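Local coordinates for protein packaging enzyme P4 (Pseudomonas phage phi13, PDB 4BLP) that probably hydrolyses NTP as a hexameric RecA-type motor, using the energy to package viral RNA into the procapsid of a double-stranded RNA phage, at residues S83-A88 / S96-A101; N138-N143 / N164-D169; D169-W174 / E179-E184. All coordinates share one frame; numbering follows the deposited sequence.

Contact 1 (S83-A88 / S96-A101)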
loop_
_atom_site.group_PDB
_atom_site.type_symbol
_atom_site.label_atom_id
_atom_site.label_comp_id
_atom_site.label_asym_id
_atom_site.label_seq_id
_atom_site.Cartn_x
_atom_site.Cartn_y
_atom_site.Cartn_z
ATOM N N SER D 83 -30.133 -18.089 -20.515
ATOM C CA SER D 83 -30.840 -18.848 -21.550
ATOM C C SER D 83 -32.238 -18.291 -21.768
ATOM O O SER D 83 -32.650 -18.156 -22.929
ATOM C CB SER D 83 -30.874 -20.344 -21.201
ATOM O OG SER D 83 -31.619 -20.512 -20.013
ATOM N N THR D 84 -32.954 -17.916 -20.690
ATOM C CA THR D 84 -34.319 -17.379 -20.802
ATOM C C THR D 84 -34.323 -16.055 -21.602
ATOM O O THR D 84 -35.136 -15.872 -22.520
ATOM C CB THR D 84 -34.923 -17.134 -19.378
ATOM O OG1 THR D 84 -35.091 -18.399 -18.771
ATOM C CG2 THR D 84 -36.329 -16.448 -19.444
ATOM N N LEU D 85 -33.474 -15.121 -21.199
ATOM C CA LEU D 85 -33.435 -13.813 -21.850
ATOM C C LEU D 85 -32.846 -13.909 -23.257
ATOM O O LEU D 85 -33.302 -13.208 -24.147
ATOM C CB LEU D 85 -32.659 -12.805 -20.974
ATOM C CG LEU D 85 -33.378 -12.407 -19.648
ATOM C CD1 LEU D 85 -32.506 -11.411 -18.851
ATOM C CD2 LEU D 85 -34.649 -11.654 -19.960
ATOM N N ALA D 86 -31.865 -14.807 -23.484
ATOM C CA ALA D 86 -31.352 -14.936 -24.859
ATOM C C ALA D 86 -32.456 -15.454 -25.799
ATOM O O ALA D 86 -32.515 -15.046 -26.952
ATOM C CB ALA D 86 -30.166 -15.871 -24.895
ATOM N N ALA D 87 -33.311 -16.385 -25.315
ATOM C CA ALA D 87 -34.406 -16.919 -26.157
ATOM C C ALA D 87 -35.390 -15.782 -26.493
ATOM O O ALA D 87 -35.897 -15.686 -27.629
ATOM C CB ALA D 87 -35.125 -18.052 -25.427
ATOM N N ALA D 88 -35.657 -14.914 -25.489
ATOM C CA ALA D 88 -36.516 -13.742 -25.689
ATOM C C ALA D 88 -35.865 -12.791 -26.735
ATOM O O ALA D 88 -36.557 -12.299 -27.609
ATOM C CB ALA D 88 -36.740 -13.020 -24.357
ATOM N N SER D 96 -32.734 -3.705 -30.744
ATOM C CA SER D 96 -32.251 -2.457 -30.084
ATOM C C SER D 96 -33.161 -2.038 -28.886
ATOM O O SER D 96 -32.687 -1.738 -27.799
ATOM C CB SER D 96 -32.186 -1.299 -31.087
ATOM O OG SER D 96 -31.767 -1.683 -32.389
ATOM N N THR D 97 -34.473 -2.074 -29.126
ATOM C CA THR D 97 -35.495 -1.749 -28.116
ATOM C C THR D 97 -35.456 -2.839 -27.060
ATOM O O THR D 97 -35.601 -2.539 -25.882
ATOM C CB THR D 97 -36.888 -1.608 -28.752
ATOM O OG1 THR D 97 -36.855 -0.536 -29.698
ATOM C CG2 THR D 97 -38.014 -1.338 -27.716
ATOM N N TRP D 98 -35.178 -4.109 -27.491
ATOM C CA TRP D 98 -35.119 -5.214 -26.512
ATOM C C TRP D 98 -34.118 -4.913 -25.386
ATOM O O TRP D 98 -34.457 -5.077 -24.201
ATOM C CB TRP D 98 -34.816 -6.580 -27.193
ATOM C CG TRP D 98 -34.971 -7.734 -26.247
ATOM C CD1 TRP D 98 -36.107 -8.451 -25.996
ATOM C CD2 TRP D 98 -33.973 -8.223 -25.335
ATOM N NE1 TRP D 98 -35.854 -9.415 -25.029
ATOM C CE2 TRP D 98 -34.550 -9.288 -24.607
ATOM C CE3 TRP D 98 -32.613 -7.930 -25.138
ATOM C CZ2 TRP D 98 -33.833 -10.009 -23.638
ATOM C CZ3 TRP D 98 -31.893 -8.665 -24.200
ATOM C CH2 TRP D 98 -32.513 -9.674 -23.445
ATOM N N PHE D 99 -32.889 -4.473 -25.734
ATOM C CA PHE D 99 -31.909 -4.203 -24.706
ATOM C C PHE D 99 -32.339 -3.058 -23.768
ATOM O O PHE D 99 -32.182 -3.168 -22.559
ATOM C CB PHE D 99 -30.548 -3.880 -25.345
ATOM C CG PHE D 99 -29.866 -5.172 -25.714
ATOM C CD1 PHE D 99 -29.237 -5.945 -24.739
ATOM C CD2 PHE D 99 -29.931 -5.663 -27.016
ATOM C CE1 PHE D 99 -28.653 -7.173 -25.065
ATOM C CE2 PHE D 99 -29.340 -6.894 -27.344
ATOM C CZ PHE D 99 -28.724 -7.645 -26.351
ATOM N N VAL D 100 -32.882 -1.982 -24.319
ATOM C CA VAL D 100 -33.299 -0.851 -23.466
ATOM C C VAL D 100 -34.489 -1.275 -22.557
ATOM O O VAL D 100 -34.441 -1.103 -21.338
ATOM C CB VAL D 100 -33.674 0.357 -24.357
ATOM C CG1 VAL D 100 -34.208 1.505 -23.507
ATOM C CG2 VAL D 100 -32.487 0.818 -25.201
ATOM N N ALA D 101 -35.504 -1.917 -23.149
ATOM C CA ALA D 101 -36.718 -2.328 -22.418
ATOM C C ALA D 101 -36.450 -3.338 -21.286
ATOM O O ALA D 101 -37.172 -3.332 -20.275
ATOM C CB ALA D 101 -37.744 -2.925 -23.385
#

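Contact 2 (N138-N143 / N164-D169)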
loop_
_atom_site.group_PDB
_atom_site.type_symbol
_atom_site.label_atom_id
_atom_site.label_comp_id
_atom_site.label_asym_id
_atom_site.label_seq_id
_atom_site.Cartn_x
_atom_site.Cartn_y
_atom_site.Cartn_z
ATOM N N ASN D 138 -17.594 -19.833 -36.434
ATOM C CA ASN D 138 -17.018 -19.350 -37.679
ATOM C C ASN D 138 -16.508 -17.940 -37.473
ATOM O O ASN D 138 -17.258 -16.967 -37.579
ATOM C CB ASN D 138 -18.060 -19.428 -38.834
ATOM C CG ASN D 138 -17.469 -19.232 -40.207
ATOM O OD1 ASN D 138 -16.303 -18.871 -40.377
ATOM N ND2 ASN D 138 -18.272 -19.457 -41.233
ATOM N N TRP D 139 -15.248 -17.832 -37.046
ATOM C CA TRP D 139 -14.582 -16.549 -36.827
ATOM C C TRP D 139 -13.143 -16.743 -37.198
ATOM O O TRP D 139 -12.434 -17.436 -36.459
ATOM C CB TRP D 139 -14.708 -16.056 -35.373
ATOM C CG TRP D 139 -13.844 -14.847 -35.073
ATOM C CD1 TRP D 139 -12.737 -14.804 -34.277
ATOM C CD2 TRP D 139 -14.044 -13.509 -35.555
ATOM N NE1 TRP D 139 -12.204 -13.536 -34.279
ATOM C CE2 TRP D 139 -12.995 -12.718 -35.041
ATOM C CE3 TRP D 139 -14.996 -12.906 -36.415
ATOM C CZ2 TRP D 139 -12.873 -11.351 -35.334
ATOM C CZ3 TRP D 139 -14.915 -11.537 -36.645
ATOM C CH2 TRP D 139 -13.852 -10.777 -36.123
ATOM N N GLN D 140 -12.729 -16.157 -38.366
ATOM C CA GLN D 140 -11.355 -16.241 -38.915
ATOM C C GLN D 140 -11.091 -17.640 -39.466
ATOM O O GLN D 140 -10.525 -17.757 -40.543
ATOM C CB GLN D 140 -10.279 -15.818 -37.879
ATOM C CG GLN D 140 -10.525 -14.417 -37.288
ATOM C CD GLN D 140 -10.513 -13.356 -38.362
ATOM O OE1 GLN D 140 -9.495 -13.115 -39.014
ATOM N NE2 GLN D 140 -11.655 -12.702 -38.592
ATOM N N VAL D 141 -11.483 -18.697 -38.724
ATOM C CA VAL D 141 -11.443 -20.113 -39.142
ATOM C C VAL D 141 -12.850 -20.643 -38.915
ATOM O O VAL D 141 -13.578 -20.074 -38.100
ATOM C CB VAL D 141 -10.365 -20.973 -38.444
ATOM C CG1 VAL D 141 -8.964 -20.462 -38.777
ATOM C CG2 VAL D 141 -10.595 -21.059 -36.927
ATOM N N ARG D 142 -13.229 -21.747 -39.592
ATOM C CA ARG D 142 -14.584 -22.278 -39.482
ATOM C C ARG D 142 -14.906 -22.917 -38.140
ATOM O O ARG D 142 -16.085 -23.020 -37.794
ATOM C CB ARG D 142 -14.823 -23.325 -40.593
ATOM C CG ARG D 142 -14.907 -22.686 -41.974
ATOM C CD ARG D 142 -15.237 -23.698 -43.036
ATOM N NE ARG D 142 -15.226 -23.062 -44.347
ATOM C CZ ARG D 142 -15.218 -23.723 -45.494
ATOM N NH1 ARG D 142 -15.221 -25.052 -45.503
ATOM N NH2 ARG D 142 -15.207 -23.065 -46.644
ATOM N N ASN D 143 -13.878 -23.340 -37.381
ATOM C CA ASN D 143 -14.085 -24.109 -36.161
ATOM C C ASN D 143 -13.309 -23.548 -34.977
ATOM O O ASN D 143 -12.679 -24.297 -34.233
ATOM C CB ASN D 143 -13.673 -25.568 -36.429
ATOM C CG ASN D 143 -12.219 -25.735 -36.836
ATOM O OD1 ASN D 143 -11.541 -24.785 -37.278
ATOM N ND2 ASN D 143 -11.705 -26.929 -36.618
ATOM N N ASN D 164 -14.316 -3.777 -37.969
ATOM C CA ASN D 164 -15.458 -3.379 -38.792
ATOM C C ASN D 164 -15.403 -4.042 -40.154
ATOM O O ASN D 164 -16.452 -4.375 -40.713
ATOM C CB ASN D 164 -15.528 -1.860 -38.930
ATOM C CG ASN D 164 -16.012 -1.185 -37.671
ATOM O OD1 ASN D 164 -16.772 -1.766 -36.882
ATOM N ND2 ASN D 164 -15.577 0.055 -37.454
ATOM N N ALA D 165 -14.183 -4.296 -40.663
ATOM C CA ALA D 165 -13.958 -4.962 -41.947
ATOM C C ALA D 165 -14.247 -6.462 -41.880
ATOM O O ALA D 165 -14.353 -7.091 -42.924
ATOM C CB ALA D 165 -12.524 -4.725 -42.424
ATOM N N GLN D 166 -14.417 -7.033 -40.671
ATOM C CA GLN D 166 -14.753 -8.435 -40.478
ATOM C C GLN D 166 -16.277 -8.619 -40.490
ATOM O O GLN D 166 -16.772 -9.717 -40.246
ATOM C CB GLN D 166 -14.155 -9.001 -39.178
ATOM C CG GLN D 166 -12.643 -8.809 -39.033
ATOM C CD GLN D 166 -11.894 -9.214 -40.271
ATOM O OE1 GLN D 166 -11.920 -10.370 -40.692
ATOM N NE2 GLN D 166 -11.259 -8.244 -40.924
ATOM N N THR D 167 -16.992 -7.528 -40.734
ATOM C CA THR D 167 -18.451 -7.390 -40.816
ATOM C C THR D 167 -19.137 -8.149 -39.645
ATOM O O THR D 167 -19.848 -9.142 -39.845
ATOM C CB THR D 167 -18.973 -7.764 -42.219
ATOM O OG1 THR D 167 -18.762 -9.159 -42.452
ATOM C CG2 THR D 167 -18.306 -6.947 -43.310
ATOM N N PRO D 168 -18.890 -7.710 -38.385
ATOM C CA PRO D 168 -19.601 -8.337 -37.257
ATOM C C PRO D 168 -21.083 -7.978 -37.313
ATOM O O PRO D 168 -21.455 -7.057 -38.025
ATOM C CB PRO D 168 -18.940 -7.689 -36.031
ATOM C CG PRO D 168 -18.526 -6.331 -36.515
ATOM C CD PRO D 168 -18.109 -6.530 -37.941
ATOM N N ASP D 169 -21.924 -8.669 -36.563
ATOM C CA ASP D 169 -23.339 -8.323 -36.559
ATOM C C ASP D 169 -23.607 -7.143 -35.649
ATOM O O ASP D 169 -24.471 -6.330 -35.942
ATOM C CB ASP D 169 -24.189 -9.522 -36.103
ATOM C CG ASP D 169 -24.114 -10.692 -37.055
ATOM O OD1 ASP D 169 -24.219 -10.469 -38.290
ATOM O OD2 ASP D 169 -23.927 -11.829 -36.579
#

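Contact 3 (D169-W174 / E179-E184)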
loop_
_atom_site.group_PDB
_atom_site.type_symbol
_atom_site.label_atom_id
_atom_site.label_comp_id
_atom_site.label_asym_id
_atom_site.label_seq_id
_atom_site.Cartn_x
_atom_site.Cartn_y
_atom_site.Cartn_z
ATOM N N ASP D 169 -21.924 -8.669 -36.563
ATOM C CA ASP D 169 -23.339 -8.323 -36.559
ATOM C C ASP D 169 -23.607 -7.143 -35.649
ATOM O O ASP D 169 -24.471 -6.330 -35.942
ATOM C CB ASP D 169 -24.189 -9.522 -36.103
ATOM C CG ASP D 169 -24.114 -10.692 -37.055
ATOM O OD1 ASP D 169 -24.219 -10.469 -38.290
ATOM O OD2 ASP D 169 -23.927 -11.829 -36.579
ATOM N N VAL D 170 -22.855 -7.048 -34.547
ATOM C CA VAL D 170 -23.093 -6.009 -33.551
ATOM C C VAL D 170 -21.797 -5.710 -32.829
ATOM O O VAL D 170 -20.970 -6.614 -32.636
ATOM C CB VAL D 170 -24.230 -6.459 -32.576
ATOM C CG1 VAL D 170 -23.842 -7.735 -31.826
ATOM C CG2 VAL D 170 -24.630 -5.333 -31.594
ATOM N N THR D 171 -21.620 -4.454 -32.456
ATOM C CA THR D 171 -20.464 -4.017 -31.662
ATOM C C THR D 171 -20.950 -3.451 -30.352
ATOM O O THR D 171 -21.790 -2.549 -30.331
ATOM C CB THR D 171 -19.631 -2.977 -32.450
ATOM O OG1 THR D 171 -19.190 -3.549 -33.695
ATOM C CG2 THR D 171 -18.409 -2.478 -31.648
ATOM N N ILE D 172 -20.398 -3.959 -29.253
ATOM C CA ILE D 172 -20.687 -3.418 -27.930
ATOM C C ILE D 172 -19.676 -2.302 -27.701
ATOM O O ILE D 172 -18.480 -2.513 -27.917
ATOM C CB ILE D 172 -20.615 -4.499 -26.852
ATOM C CG1 ILE D 172 -21.789 -5.472 -27.058
ATOM C CG2 ILE D 172 -20.661 -3.859 -25.417
ATOM C CD1 ILE D 172 -21.596 -6.680 -26.153
ATOM N N ARG D 173 -20.158 -1.124 -27.299
ATOM C CA ARG D 173 -19.270 0.031 -27.110
ATOM C C ARG D 173 -19.139 0.315 -25.632
ATOM O O ARG D 173 -20.140 0.599 -24.965
ATOM C CB ARG D 173 -19.838 1.234 -27.909
ATOM C CG ARG D 173 -19.657 0.973 -29.434
ATOM C CD ARG D 173 -18.293 1.473 -29.938
ATOM N NE ARG D 173 -18.306 2.933 -29.858
ATOM C CZ ARG D 173 -17.222 3.704 -29.810
ATOM N NH1 ARG D 173 -16.006 3.168 -29.892
ATOM N NH2 ARG D 173 -17.344 5.012 -29.660
ATOM N N TRP D 174 -17.921 0.135 -25.102
ATOM C CA TRP D 174 -17.652 0.270 -23.670
ATOM C C TRP D 174 -16.362 1.009 -23.403
ATOM O O TRP D 174 -15.298 0.610 -23.920
ATOM C CB TRP D 174 -17.560 -1.146 -23.039
ATOM C CG TRP D 174 -17.367 -1.137 -21.534
ATOM C CD1 TRP D 174 -17.983 -0.313 -20.627
ATOM C CD2 TRP D 174 -16.489 -1.993 -20.775
ATOM N NE1 TRP D 174 -17.511 -0.578 -19.353
ATOM C CE2 TRP D 174 -16.593 -1.602 -19.417
ATOM C CE3 TRP D 174 -15.583 -3.029 -21.121
ATOM C CZ2 TRP D 174 -15.888 -2.259 -18.386
ATOM C CZ3 TRP D 174 -14.889 -3.687 -20.103
ATOM C CH2 TRP D 174 -15.030 -3.294 -18.755
ATOM N N GLU D 179 -18.612 8.553 -30.771
ATOM C CA GLU D 179 -18.125 8.796 -32.136
ATOM C C GLU D 179 -19.297 8.600 -33.113
ATOM O O GLU D 179 -20.330 8.095 -32.679
ATOM C CB GLU D 179 -16.994 7.764 -32.409
ATOM C CG GLU D 179 -16.005 8.273 -33.438
ATOM C CD GLU D 179 -14.701 7.512 -33.542
ATOM O OE1 GLU D 179 -14.610 6.377 -33.017
ATOM O OE2 GLU D 179 -13.748 8.083 -34.120
ATOM N N THR D 180 -19.158 9.006 -34.388
ATOM C CA THR D 180 -20.230 8.831 -35.391
ATOM C C THR D 180 -20.700 7.368 -35.445
ATOM O O THR D 180 -21.899 7.129 -35.577
ATOM C CB THR D 180 -19.823 9.336 -36.772
ATOM O OG1 THR D 180 -18.657 8.640 -37.219
ATOM C CG2 THR D 180 -19.604 10.834 -36.788
ATOM N N PHE D 181 -19.767 6.403 -35.239
ATOM C CA PHE D 181 -20.054 4.954 -35.168
ATOM C C PHE D 181 -21.244 4.664 -34.254
ATOM O O PHE D 181 -22.053 3.783 -34.558
ATOM C CB PHE D 181 -18.817 4.219 -34.617
ATOM C CG PHE D 181 -18.957 2.715 -34.627
ATOM C CD1 PHE D 181 -18.622 1.978 -35.757
ATOM C CD2 PHE D 181 -19.442 2.036 -33.512
ATOM C CE1 PHE D 181 -18.794 0.587 -35.776
ATOM C CE2 PHE D 181 -19.618 0.648 -33.537
ATOM C CZ PHE D 181 -19.313 -0.061 -34.675
ATOM N N ASP D 182 -21.341 5.396 -33.103
ATOM C CA ASP D 182 -22.405 5.169 -32.109
ATOM C C ASP D 182 -23.813 5.525 -32.623
ATOM O O ASP D 182 -24.800 5.072 -32.027
ATOM C CB ASP D 182 -22.109 5.905 -30.795
ATOM C CG ASP D 182 -20.850 5.360 -30.149
ATOM O OD1 ASP D 182 -20.768 4.118 -29.961
ATOM O OD2 ASP D 182 -19.880 6.138 -30.002
ATOM N N MET D 183 -23.894 6.282 -33.709
ATOM C CA MET D 183 -25.194 6.660 -34.303
ATOM C C MET D 183 -25.496 5.875 -35.602
ATOM O O MET D 183 -26.655 5.555 -35.857
ATOM C CB MET D 183 -25.360 8.192 -34.568
ATOM C CG MET D 183 -24.077 9.050 -34.608
ATOM S SD MET D 183 -24.070 10.350 -35.896
ATOM C CE MET D 183 -22.939 11.535 -35.187
ATOM N N GLU D 184 -24.460 5.549 -36.383
ATOM C CA GLU D 184 -24.564 4.937 -37.706
ATOM C C GLU D 184 -24.574 3.401 -37.760
ATOM O O GLU D 184 -25.193 2.842 -38.672
ATOM C CB GLU D 184 -23.381 5.407 -38.574
ATOM C CG GLU D 184 -23.357 6.892 -38.902
ATOM C CD GLU D 184 -22.066 7.388 -39.533
ATOM O OE1 GLU D 184 -21.076 6.620 -39.578
ATOM O OE2 GLU D 184 -22.041 8.563 -39.971
HETATM O O HOH W 1 -14.244 5.849 -29.837
#

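Contact 1 (S83-A88 / S96-A101)
Apolar packing brings Leu85 and Ala88 against Trp98. The benzo end of the indole meets Leu85: Leu85 CB sits near the ring plane, at the edge, 4.0 Å from Trp98 CH2. One turn on, the methyl of Ala88 approaches the ring obliquely, with Ala88 CB 4.2 Å from Trp98 CZ2; the ring atom nearest to that methyl is the polar NE1, at 3.8 Å. A side chain as short as alanine suits that place, because the bulk needed to bridge the two helices is supplied by the indole. With CG anti to the backbone N (chi1 -171°), Trp98 carries its ring across to helix 79-91. Within helix 95-101 the ring of Phe99 receives Trp98 CE3 over the centre of one face, 3.8 Å above its plane.

This is plain helix-to-helix packing within an alpha-helical hairpin, helices 79-91 and 95-101 being joined by a short turn. Leu85 also touches Leu202 of helix 193-205, and Phe99, next to Trp98, packs on Val199 and Leu203 of that same helix.

One backbone oxygen meets the ring as well. Leu85 O comes within 3.3 Å of Trp98 CZ2, again obliquely, a close approach of a carbonyl oxygen to an aromatic carbon. No hydrogen bond joins the segments.

Contact 2 (N138-N143 / N164-D169)
Gln166 meets both Trp139 and Gln140, and its chain can be followed outward atom by atom. Its CB lies 3.5 Å from Trp139 CH2, approaching the indole obliquely at the benzo end. CG stays near the same carbon, 3.7 Å from Trp139 CH2. A bend at chi2 (-48°) then turns the amide off the indole, the two planes standing 86° apart, and carries OE1 to the neighbouring glutamine. There Gln166 OE1 accepts from Gln140 NE2 at 3.1 Å. The bond is nearly straight at the hydrogen and leaves in the amide plane of Gln140, but the donor stands 37° above the carbonyl plane of Gln166. At the other arm of the amide, Gln166 NE2 donates to Trp162 O in helix 159-164.

Glutamine suits position 166, its aliphatic part packing on tryptophan while its amide both gives and takes. The Gln140 amide gives NE2 to Gln166 and OE1 to Gln291; NE2 also lies over one face of the Trp139 ring, offset toward the rim. Trp139 itself stacks edge-to-face on His149. The contact thus ties the hairpin loop between strands 136-137 and 144-145 to the turn after helix 159-164, the helix of a probable Walker A strand-loop-helix in a RecA-like P-loop core.

Contact 3 (D169-W174 / E179-E184)
Arg173 grips Asp182 side-on, with one nitrogen to each carboxylate oxygen. Arg173 NE donates to Asp182 OD1 at 2.7 Å and Arg173 NH2 to Asp182 OD2 at 2.8 Å. Both oxygens use their syn lone pairs, and the guanidinium and carboxylate lie nearly coplanar, 27° apart, in a bidentate salt bridge. Beside the salt bridge, Phe181 CD2 touches the aliphatic Arg173 CD at 3.8 Å. The far end of that ring reaches strand 170-173, where Thr171 OG1 lies near the ring plane, at the edge, 3.6 Å from Phe181 CZ. A flat aromatic suits this place because it can lie across both side chains, with CD2 at the methylene chain of arginine and CE2 and CZ at the compact, branched threonine.

Torsions and second-shell bonds set these groups. The arginine chain bends at chi2 (-88°) and chi3, folding back to bring NE alongside the aspartate. Asp182 OD2 is also met on its anti side by Glu179 N at 2.8 Å, a bond that ties the carboxylate to the start of the turn leading into helix 181-184. A water accepts from Arg173 NH1 and donates to Glu179 OE1, linking the two charged side chains. Farther out, Arg173 NH1 forms a salt bridge with Asp213 of the adjacent strand 210-213, while Glu179 OE2 pairs with Arg294 of the second subunit, and Pro129 of that subunit packs on Arg173 and Asp182.

The contact joins the strand and helix of the beta-alpha-beta unit formed by 170-173, 181-184 and 187-189. Three N-H bonds over its two oxygens fix the rotation of the Asp182 carboxylate, while Asp182, Asp213 and the water hold the guanidinium and link it, through Glu179, towards the neighbouring subunit.

Contacts 2 and 3 adjoin: they share Asp169, where the loop of contact 2 runs into the strand of contact 3, and Asn164 OD1 touches Phe181 CE1 at 3.3 Å, though their centres are 17 Å apart. Contact 1 stands off from both, its nearest atoms about 9 Å from those of contact 2 and about 7 Å from those of contact 3. Helix 193-205 is touched by Leu85 and Phe99 of contact 1 and by Val170 and Ile172 of the 169-174 segment. The probable P-loop lies between the paired segments of contact 2 in sequence, and the Arg173 side chain of contact 3 comes near it without touching.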